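Side-chain contacts in L-lactate dehydrogenase (Trichomonas vaginalis, PDB 4UUL), which probably catalyses NAD-dependent interconversion of 2-hydroxy and 2-oxo acids, as lactate and malate dehydrogenases do: residues 75-80 against 109-114; 51-56 against 67-72; 20-25 against 57-62; 113-116 against 122-125. The protein carries 1 engineered substitution. All coordinates share one frame; numbering follows the deposited sequence. Where two conformers were deposited one is given.

Contact 1: residues 75-80 against 109-114; sequences AAFKDI and KNTGEY
F77 and Y114 both set CG anti to the carbonyl carbon, beside the backbone N (chi1 -71° in F77), and this turns the phenylalanine ring flat under the first carbon of the tyrosine. Y114 CB sits over the middle of one face, 3.8 Å from the centroid of the F77 ring and 3.7 Å from F77 CD1, a CH-pi contact. The rings of F77 and Y114 meet obliquely, their planes at 46° and their centroids 5.6 Å apart, and the tyrosine leads on away from the interface. T111 adds a methyl at the far end of the phenylalanine, with T111 CG2 4.0 Å from F77 CZ. It is this methyl that does the touching, while T111 OG1 bonds back within the helix to the carbonyl of I107. What passes between the segments is mainly carbon packing. Helix 73-77 ends at this point and a type II turn runs from F77 to I80. F77 also rests on L8 of strand 5-10, on L40 of strand 35-40, and on L115 and W118 further along helix 97-118, which lodges the end of the short helix between the parallel sheet and that long helix.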
# COMPACT_ATOMS: atom_id res chain seq x y z
N ALA B 75 -6.86 13.50 21.48
CA ALA B 75 -5.74 12.61 21.27
C ALA B 75 -5.38 12.53 19.77
O ALA B 75 -4.23 12.33 19.40
CB ALA B 75 -6.06 11.24 21.81
N ALA B 76 -6.39 12.61 18.90
CA ALA B 76 -6.19 12.47 17.48
C ALA B 76 -5.55 13.72 16.86
O ALA B 76 -4.75 13.60 15.94
CB ALA B 76 -7.52 12.18 16.82
N PHE B 77 -5.91 14.90 17.36
CA PHE B 77 -5.50 16.15 16.72
C PHE B 77 -4.32 16.84 17.40
O PHE B 77 -3.75 17.78 16.86
CB PHE B 77 -6.67 17.15 16.60
CG PHE B 77 -7.74 16.75 15.59
CD1 PHE B 77 -8.77 15.90 15.94
CD2 PHE B 77 -7.70 17.21 14.29
CE1 PHE B 77 -9.73 15.53 15.05
CE2 PHE B 77 -8.69 16.83 13.39
CZ PHE B 77 -9.68 16.00 13.77
N LYS B 78 -3.95 16.40 18.60
CA LYS B 78 -2.95 17.10 19.41
C LYS B 78 -1.58 17.17 18.72
O LYS B 78 -0.94 16.16 18.46
CB LYS B 78 -2.82 16.48 20.79
CG LYS B 78 -1.91 17.27 21.69
CD LYS B 78 -1.95 16.74 23.11
CE LYS B 78 -0.99 17.50 24.03
NZ LYS B 78 -1.07 17.06 25.46
N ASP B 79 -1.16 18.38 18.43
CA ASP B 79 0.17 18.70 17.93
C ASP B 79 0.48 18.00 16.61
O ASP B 79 1.66 17.75 16.30
CB ASP B 79 1.25 18.44 18.98
CG ASP B 79 1.07 19.29 20.24
OD1 ASP B 79 0.55 20.41 20.13
OD2 ASP B 79 1.46 18.85 21.32
N ILE B 80 -0.53 17.77 15.78
CA ILE B 80 -0.28 17.18 14.47
C ILE B 80 0.38 18.14 13.50
O ILE B 80 0.11 19.34 13.52
CB ILE B 80 -1.53 16.50 13.88
CG1 ILE B 80 -2.66 17.52 13.66
CG2 ILE B 80 -1.96 15.34 14.78
CD1 ILE B 80 -3.77 16.97 12.81
N LYS B 109 -17.51 21.28 10.42
CA LYS B 109 -17.43 22.34 11.38
C LYS B 109 -16.69 21.84 12.64
O LYS B 109 -15.77 22.49 13.16
CB LYS B 109 -18.85 22.82 11.74
CG LYS B 109 -18.92 23.73 12.96
CD LYS B 109 -20.31 24.31 13.19
CE LYS B 109 -20.42 25.22 14.38
NZ LYS B 109 -20.07 24.55 15.61
N ASN B 110 -17.11 20.69 13.15
CA ASN B 110 -16.50 20.15 14.38
C ASN B 110 -15.01 19.88 14.15
O ASN B 110 -14.17 20.16 15.01
CB ASN B 110 -17.18 18.85 14.77
CG ASN B 110 -18.60 19.07 15.27
OD1 ASN B 110 -19.00 20.18 15.54
ND2 ASN B 110 -19.37 18.01 15.31
N THR B 111 -14.69 19.37 12.97
CA THR B 111 -13.30 19.02 12.69
C THR B 111 -12.42 20.29 12.59
O THR B 111 -11.28 20.33 13.06
CB THR B 111 -13.21 18.20 11.42
OG1 THR B 111 -13.89 16.98 11.58
CG2 THR B 111 -11.80 17.94 11.03
N GLY B 112 -12.95 21.34 11.96
CA GLY B 112 -12.23 22.59 11.91
C GLY B 112 -11.94 23.11 13.32
O GLY B 112 -10.84 23.64 13.62
N GLU B 113 -12.91 22.96 14.21
CA GLU B 113 -12.74 23.41 15.59
C GLU B 113 -11.67 22.58 16.31
O GLU B 113 -10.82 23.13 17.00
CB GLU B 113 -14.07 23.32 16.29
CG GLU B 113 -15.06 24.42 15.84
CD GLU B 113 -16.48 24.12 16.23
OE1 GLU B 113 -16.72 23.07 16.84
OE2 GLU B 113 -17.37 24.94 15.94
N TYR B 114 -11.64 21.26 16.09
CA TYR B 114 -10.62 20.41 16.72
C TYR B 114 -9.23 20.79 16.18
O TYR B 114 -8.25 20.83 16.92
CB TYR B 114 -10.88 18.96 16.41
CG TYR B 114 -12.18 18.39 16.88
CD1 TYR B 114 -12.78 18.82 18.05
CD2 TYR B 114 -12.82 17.39 16.14
CE1 TYR B 114 -13.98 18.26 18.51
CE2 TYR B 114 -14.01 16.85 16.56
CZ TYR B 114 -14.58 17.28 17.75
OH TYR B 114 -15.76 16.75 18.20

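Contact 2: residues 51-56 against 67-72; sequences ALTMEL and FVATTD
T53 and F67 meet inside the beta-alpha-beta unit made by strand 35-40, helix 46-57 and strand 64-70, where the helix covers the edge strand of the NAD-binding Rossmann sheet. T53 CB lies 3.5 Å from F67 CE1, and the methyl T53 CG2 lies on the same side of the ring, 3.6 Å from F67 CE1. The threonine approaches the ring obliquely. F67 holds CG between the backbone N and the carbonyl carbon (chi1 59°), which swings the ring up from the strand toward the helix. Two residues on, A69 points the same way, and its CB meets T53 CG2 at 4.0 Å; one threonine methyl thus bridges both strand residues, while V68 between them turns away. The unit runs on into the next helix: T70 OG1 takes the backbone N-H of D72 at 2.9 Å in an ST turn, and D72 caps helix 73-77 through A75 N. On another side of helix 46-57, E55 bonds to S243 and A241 of the second subunit.

T53 OG1 is bonded to the carbonyl of T50, one turn back, which satisfies the hydroxyl within its own helix. What the threonine gives the strand is then mainly its CB and methyl. The helix is held to the sheet edge here by van der Waals packing of a few carbons, the one polar group at the interface, T53 OG1, being bonded within its own helix.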
# COMPACT_ATOMS: atom_id res chain seq x y z
N ALA B 51 -6.90 -4.13 14.82
CA ALA B 51 -6.31 -5.01 13.82
C ALA B 51 -5.30 -4.27 12.94
O ALA B 51 -4.24 -4.81 12.62
CB ALA B 51 -7.37 -5.66 12.94
N LEU B 52 -5.63 -3.06 12.51
CA LEU B 52 -4.70 -2.24 11.71
C LEU B 52 -3.40 -2.04 12.47
O LEU B 52 -2.33 -2.22 11.95
CB LEU B 52 -5.32 -0.90 11.27
CG LEU B 52 -4.29 0.20 10.93
CD1 LEU B 52 -3.53 -0.22 9.74
CD2 LEU B 52 -5.01 1.51 10.64
N THR B 53 -3.51 -1.62 13.73
CA THR B 53 -2.30 -1.33 14.48
C THR B 53 -1.46 -2.57 14.69
O THR B 53 -0.23 -2.49 14.72
CB THR B 53 -2.53 -0.58 15.78
OG1 THR B 53 -3.25 -1.40 16.69
CG2 THR B 53 -3.29 0.72 15.53
N MET B 54 -2.11 -3.72 14.83
CA MET B 54 -1.34 -4.96 14.99
C MET B 54 -0.54 -5.23 13.71
O MET B 54 0.62 -5.70 13.77
CB MET B 54 -2.30 -6.07 15.24
CG MET B 54 -2.87 -6.09 16.63
SD MET B 54 -4.25 -7.28 16.82
CE MET B 54 -3.38 -8.78 17.17
N GLU B 55 -1.12 -5.01 12.54
CA GLU B 55 -0.37 -5.17 11.30
C GLU B 55 0.72 -4.15 11.15
O GLU B 55 1.83 -4.52 10.69
CB GLU B 55 -1.25 -5.24 10.07
CG GLU B 55 -2.02 -6.53 9.99
CD GLU B 55 -2.51 -6.79 8.60
OE1 GLU B 55 -1.68 -7.13 7.72
OE2 GLU B 55 -3.73 -6.60 8.34
N LEU B 56 0.48 -2.91 11.57
CA LEU B 56 1.56 -1.93 11.54
C LEU B 56 2.73 -2.41 12.39
O LEU B 56 3.88 -2.38 11.96
CB LEU B 56 1.09 -0.58 12.02
CG LEU B 56 0.08 0.18 11.19
CD1 LEU B 56 -0.38 1.43 11.94
CD2 LEU B 56 0.70 0.62 9.87
N PHE B 67 2.28 5.29 17.43
CA PHE B 67 0.94 5.60 16.97
C PHE B 67 0.01 5.65 18.18
O PHE B 67 0.32 5.14 19.26
CB PHE B 67 0.44 4.52 16.00
CG PHE B 67 0.40 3.16 16.59
CD1 PHE B 67 -0.68 2.73 17.32
CD2 PHE B 67 1.47 2.30 16.43
CE1 PHE B 67 -0.70 1.46 17.91
CE2 PHE B 67 1.46 1.05 17.01
CZ PHE B 67 0.37 0.63 17.73
N VAL B 68 -1.15 6.23 17.95
CA VAL B 68 -2.26 6.16 18.88
C VAL B 68 -3.51 5.90 18.05
O VAL B 68 -3.77 6.54 17.05
CB VAL B 68 -2.42 7.43 19.74
CG1 VAL B 68 -2.71 8.69 18.94
CG2 VAL B 68 -3.49 7.20 20.81
N ALA B 69 -4.25 4.87 18.43
CA ALA B 69 -5.55 4.53 17.85
C ALA B 69 -6.57 4.97 18.84
O ALA B 69 -6.53 4.59 20.03
CB ALA B 69 -5.65 3.03 17.72
N THR B 70 -7.49 5.81 18.40
CA THR B 70 -8.37 6.50 19.35
C THR B 70 -9.73 6.86 18.75
O THR B 70 -9.86 6.96 17.52
CB THR B 70 -7.66 7.77 19.86
OG1 THR B 70 -8.41 8.36 20.90
CG2 THR B 70 -7.46 8.80 18.77
N THR B 71 -10.70 7.04 19.62
CA THR B 71 -11.95 7.69 19.25
C THR B 71 -12.03 9.15 19.74
O THR B 71 -13.02 9.81 19.51
CB THR B 71 -13.13 6.95 19.84
OG1 THR B 71 -13.05 6.99 21.26
CG2 THR B 71 -13.10 5.50 19.39
N ASP B 72 -11.00 9.63 20.42
CA ASP B 72 -11.01 10.90 21.11
C ASP B 72 -10.40 11.99 20.24
O ASP B 72 -9.21 11.91 19.86
CB ASP B 72 -10.16 10.81 22.37
CG ASP B 72 -10.12 12.09 23.11
OD1 ASP B 72 -11.21 12.56 23.45
OD2 ASP B 72 -9.02 12.65 23.32

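Contact 3: residues 20-25 against 57-62; sequences LSHWIA and EDCAFP
Helix 15-25, whose first turn belongs to the glycine-rich segment predicted to bind NAD, is met at its C-terminal end by the connection from helix 46-57 to strand 64-70; F61 makes most of the junction, with C59 beside it. A25 CB touches F61 CD2 at 3.4 Å, and the carbonyl carbon of A25 lies over the centre of the same ring face. C59 CB covers the opposite face, offset toward the rim, so the phenyl group is sandwiched between the helix end and its own loop. F61 reaches this place with CG beside its backbone N, anti to the carbonyl carbon (chi1 -78°). The backbone of the helix takes part as well: A25 O is 3.5 Å from F61 CG, and H22 O is 3.6 Å from F61 CZ.

H22 supplies the second point of contact. C59 SG comes to the edge of the imidazole, nearly in its plane, 3.7 Å from H22 CD2, and F61 crosses the histidine at about a right angle, with F61 CE2 4.0 Å from H22 CD2. The bond from H22 ND1 to the carbonyl of Y18 helps fix the rotation of the imidazole ring. Just before F61, the chain faces the second subunit: D58 forms salt bridges with R228 and R161 of that subunit, and K246 of that subunit bonds to C59 O. Two successive helices on one side of a parallel sheet are a feature of the Rossmann fold; here the link after the second packs on the end of the first, at the dimer interface.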
# COMPACT_ATOMS: atom_id res chain seq x y z
N LEU B 20 -3.15 3.66 3.55
CA LEU B 20 -2.44 4.90 3.80
C LEU B 20 -1.51 4.84 4.99
O LEU B 20 -0.38 5.32 4.94
CB LEU B 20 -3.49 5.99 3.96
CG LEU B 20 -3.09 7.42 4.12
CD1 LEU B 20 -2.27 7.92 2.92
CD2 LEU B 20 -4.37 8.28 4.33
N SER B 21 -2.00 4.29 6.08
CA SER B 21 -1.16 4.16 7.26
C SER B 21 0.08 3.34 7.00
O SER B 21 1.16 3.75 7.39
CB SER B 21 -1.95 3.60 8.44
OG SER B 21 -2.44 2.30 8.17
N HIS B 22 -0.07 2.21 6.33
CA HIS B 22 1.11 1.40 6.04
C HIS B 22 2.08 2.10 5.07
O HIS B 22 3.29 2.05 5.25
CB HIS B 22 0.70 0.04 5.49
CG HIS B 22 0.24 -0.95 6.52
ND1 HIS B 22 -1.05 -1.00 6.99
CD2 HIS B 22 0.91 -1.93 7.18
CE1 HIS B 22 -1.14 -1.95 7.91
NE2 HIS B 22 0.04 -2.52 8.04
N TRP B 23 1.52 2.78 4.10
CA TRP B 23 2.33 3.43 3.09
C TRP B 23 3.14 4.54 3.74
O TRP B 23 4.34 4.65 3.54
CB TRP B 23 1.42 3.95 1.98
CG TRP B 23 2.06 4.05 0.60
CD1 TRP B 23 3.39 4.09 0.31
CD2 TRP B 23 1.39 4.05 -0.67
NE1 TRP B 23 3.59 4.20 -1.05
CE2 TRP B 23 2.38 4.15 -1.68
CE3 TRP B 23 0.06 3.98 -1.05
CZ2 TRP B 23 2.07 4.17 -3.03
CZ3 TRP B 23 -0.25 4.01 -2.40
CH2 TRP B 23 0.75 4.11 -3.37
N ILE B 24 2.50 5.33 4.58
CA ILE B 24 3.20 6.39 5.30
C ILE B 24 4.25 5.80 6.26
O ILE B 24 5.39 6.29 6.34
CB ILE B 24 2.21 7.28 6.06
CG1 ILE B 24 1.38 8.08 5.03
CG2 ILE B 24 2.95 8.27 6.98
CD1 ILE B 24 0.21 8.78 5.59
N ALA B 25 3.88 4.75 6.98
CA ALA B 25 4.80 4.14 7.94
C ALA B 25 6.03 3.53 7.26
O ALA B 25 7.06 3.39 7.91
CB ALA B 25 4.12 3.11 8.76
N GLU B 57 2.42 -2.86 13.61
CA GLU B 57 3.45 -3.43 14.49
C GLU B 57 4.24 -4.54 13.82
O GLU B 57 5.47 -4.57 13.88
CB GLU B 57 2.80 -3.93 15.79
CG GLU B 57 2.32 -2.80 16.64
CD GLU B 57 1.50 -3.24 17.86
OE1 GLU B 57 1.04 -4.39 17.90
OE2 GLU B 57 1.40 -2.44 18.81
N ASP B 58 3.51 -5.42 13.16
CA ASP B 58 4.08 -6.62 12.57
C ASP B 58 4.86 -6.35 11.27
O ASP B 58 5.44 -7.29 10.67
CB ASP B 58 2.96 -7.60 12.21
CG ASP B 58 2.35 -8.25 13.43
OD1 ASP B 58 2.86 -8.01 14.57
OD2 ASP B 58 1.41 -9.07 13.27
N CYS B 59 4.96 -5.10 10.87
CA CYS B 59 5.87 -4.72 9.79
C CYS B 59 7.26 -4.33 10.32
O CYS B 59 8.17 -4.19 9.52
CB CYS B 59 5.28 -3.56 8.99
SG CYS B 59 3.84 -4.03 8.01
N ALA B 60 7.38 -4.03 11.61
CA ALA B 60 8.67 -3.61 12.17
C ALA B 60 9.25 -2.47 11.37
O ALA B 60 10.41 -2.44 11.01
CB ALA B 60 9.64 -4.81 12.31
N PHE B 61 8.42 -1.45 11.10
CA PHE B 61 8.82 -0.32 10.27
C PHE B 61 9.86 0.54 10.98
O PHE B 61 9.54 1.11 12.02
CB PHE B 61 7.61 0.57 10.00
CG PHE B 61 6.66 0.06 8.96
CD1 PHE B 61 7.07 -0.20 7.67
CD2 PHE B 61 5.32 -0.08 9.28
CE1 PHE B 61 6.15 -0.57 6.65
CE2 PHE B 61 4.40 -0.43 8.28
CZ PHE B 61 4.83 -0.67 6.97
N PRO B 62 11.04 0.76 10.38
CA PRO B 62 11.99 1.64 11.05
C PRO B 62 11.52 3.09 11.15
O PRO B 62 11.97 3.86 12.00
CB PRO B 62 13.27 1.54 10.20
CG PRO B 62 12.86 0.88 8.94
CD PRO B 62 11.64 0.07 9.22

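Contact 4: residues 113-116 against 122-125; sequences EYLS and SVKV
L115 and V125 reach toward each other tip to tip, methyl against methyl. The leucine keeps CG beside its backbone N, anti to the carbonyl carbon (chi1 -71°), and chi2 of 159° carries CD1 outward while CD2 branches off to one side. V125 has CG1 anti to the backbone N, which puts CG2 beside that nitrogen and in front of the leucine. V125 CG2 faces both leucine methyls almost equally, 3.8 Å from L115 CD2 and 3.9 Å from L115 CD1; V125 CG1 also meets L115 CD1, at 4.0 Å. In this way the forked end of the leucine lies against one branch of the valine and brushes the other.

The contact lies in the beta-alpha-beta unit of strand 82-85, helix 97-118 and strand 124-127, where the helix packs on the parallel sheet. K124 and V125 are in the sheet by backbone bonds, K124 to D81 and A83, just before and within strand 82-85, V125 to N150 and S152, likewise at strand 151-153.

V123 is turned differently. With chi1 of 64° it sets CG1 between the backbone N and the carbonyl carbon and sends CG2 anti to the nitrogen; V123 CG2 approaches L115 CD2 only loosely, at 4.4 Å. F151 of strand 151-153 packs against both L115 and V125, and L146 touches L115 and V123. On the other side of the helix, S116 OG bonds to the backbone N of N145.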
# COMPACT_ATOMS: atom_id res chain seq x y z
N GLU B 113 -12.91 22.96 14.21
CA GLU B 113 -12.74 23.41 15.59
C GLU B 113 -11.67 22.58 16.31
O GLU B 113 -10.82 23.13 17.00
CB GLU B 113 -14.07 23.32 16.29
CG GLU B 113 -15.06 24.42 15.84
CD GLU B 113 -16.48 24.12 16.23
OE1 GLU B 113 -16.72 23.07 16.84
OE2 GLU B 113 -17.37 24.94 15.94
N TYR B 114 -11.64 21.26 16.09
CA TYR B 114 -10.62 20.41 16.72
C TYR B 114 -9.23 20.79 16.18
O TYR B 114 -8.25 20.83 16.92
CB TYR B 114 -10.88 18.96 16.41
CG TYR B 114 -12.18 18.39 16.88
CD1 TYR B 114 -12.78 18.82 18.05
CD2 TYR B 114 -12.82 17.39 16.14
CE1 TYR B 114 -13.98 18.26 18.51
CE2 TYR B 114 -14.01 16.85 16.56
CZ TYR B 114 -14.58 17.28 17.75
OH TYR B 114 -15.76 16.75 18.20
N LEU B 115 -9.10 21.01 14.87
CA LEU B 115 -7.83 21.42 14.30
C LEU B 115 -7.31 22.71 14.93
O LEU B 115 -6.15 22.82 15.30
CB LEU B 115 -7.95 21.59 12.79
CG LEU B 115 -8.11 20.30 12.00
CD1 LEU B 115 -8.73 20.57 10.61
CD2 LEU B 115 -6.71 19.67 11.80
N SER B 116 -8.16 23.70 14.97
CA SER B 116 -7.78 24.98 15.52
C SER B 116 -7.34 24.84 16.97
O SER B 116 -6.34 25.42 17.40
CB SER B 116 -8.92 25.97 15.41
OG SER B 116 -8.54 27.21 15.98
N SER B 122 1.05 25.10 12.01
CA SER B 122 1.62 24.78 10.70
C SER B 122 0.96 23.60 10.03
O SER B 122 1.36 23.19 8.94
CB SER B 122 3.10 24.52 10.84
OG SER B 122 3.33 23.59 11.88
N VAL B 123 -0.07 23.05 10.65
CA VAL B 123 -0.68 21.82 10.13
C VAL B 123 -1.11 21.95 8.66
O VAL B 123 -1.70 22.96 8.27
CB VAL B 123 -1.90 21.37 11.02
CG1 VAL B 123 -3.04 22.40 10.97
CG2 VAL B 123 -2.42 19.96 10.69
N LYS B 124 -0.88 20.91 7.88
CA LYS B 124 -1.37 20.83 6.52
C LYS B 124 -2.51 19.80 6.47
O LYS B 124 -2.31 18.59 6.68
CB LYS B 124 -0.22 20.47 5.54
CG LYS B 124 0.79 21.60 5.45
CD LYS B 124 1.91 21.44 4.48
CE LYS B 124 2.54 22.81 4.23
NZ LYS B 124 3.52 22.78 3.22
N VAL B 125 -3.70 20.29 6.17
CA VAL B 125 -4.92 19.54 6.22
C VAL B 125 -5.38 19.27 4.79
O VAL B 125 -5.73 20.17 4.05
CB VAL B 125 -6.03 20.33 6.96
CG1 VAL B 125 -7.31 19.52 7.05
CG2 VAL B 125 -5.54 20.78 8.31

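All four contacts belong to the NAD-binding half of the subunit. Contacts 3 and 4 are buried; contacts 1 and 2 are partly buried. Contacts 1 and 4 share helix 97-118 and are continuous, F77 CD2 lying 3.6 Å from L115 CD2, so one helix packs on a short helix and a strand at once. Contacts 2 and 3 adjoin through L52 and H22, both use the helix 46-57 region, and both touch the second subunit, unlike 1 and 4. Aliphatic methyls make contact 4; contacts 1, 2 and 3 each use a phenylalanine ring, and contact 3 also brings sulfur, imidazole and backbone carbonyls. Strand 64-70 leads into helix 73-77, linking contact 2 to contact 1.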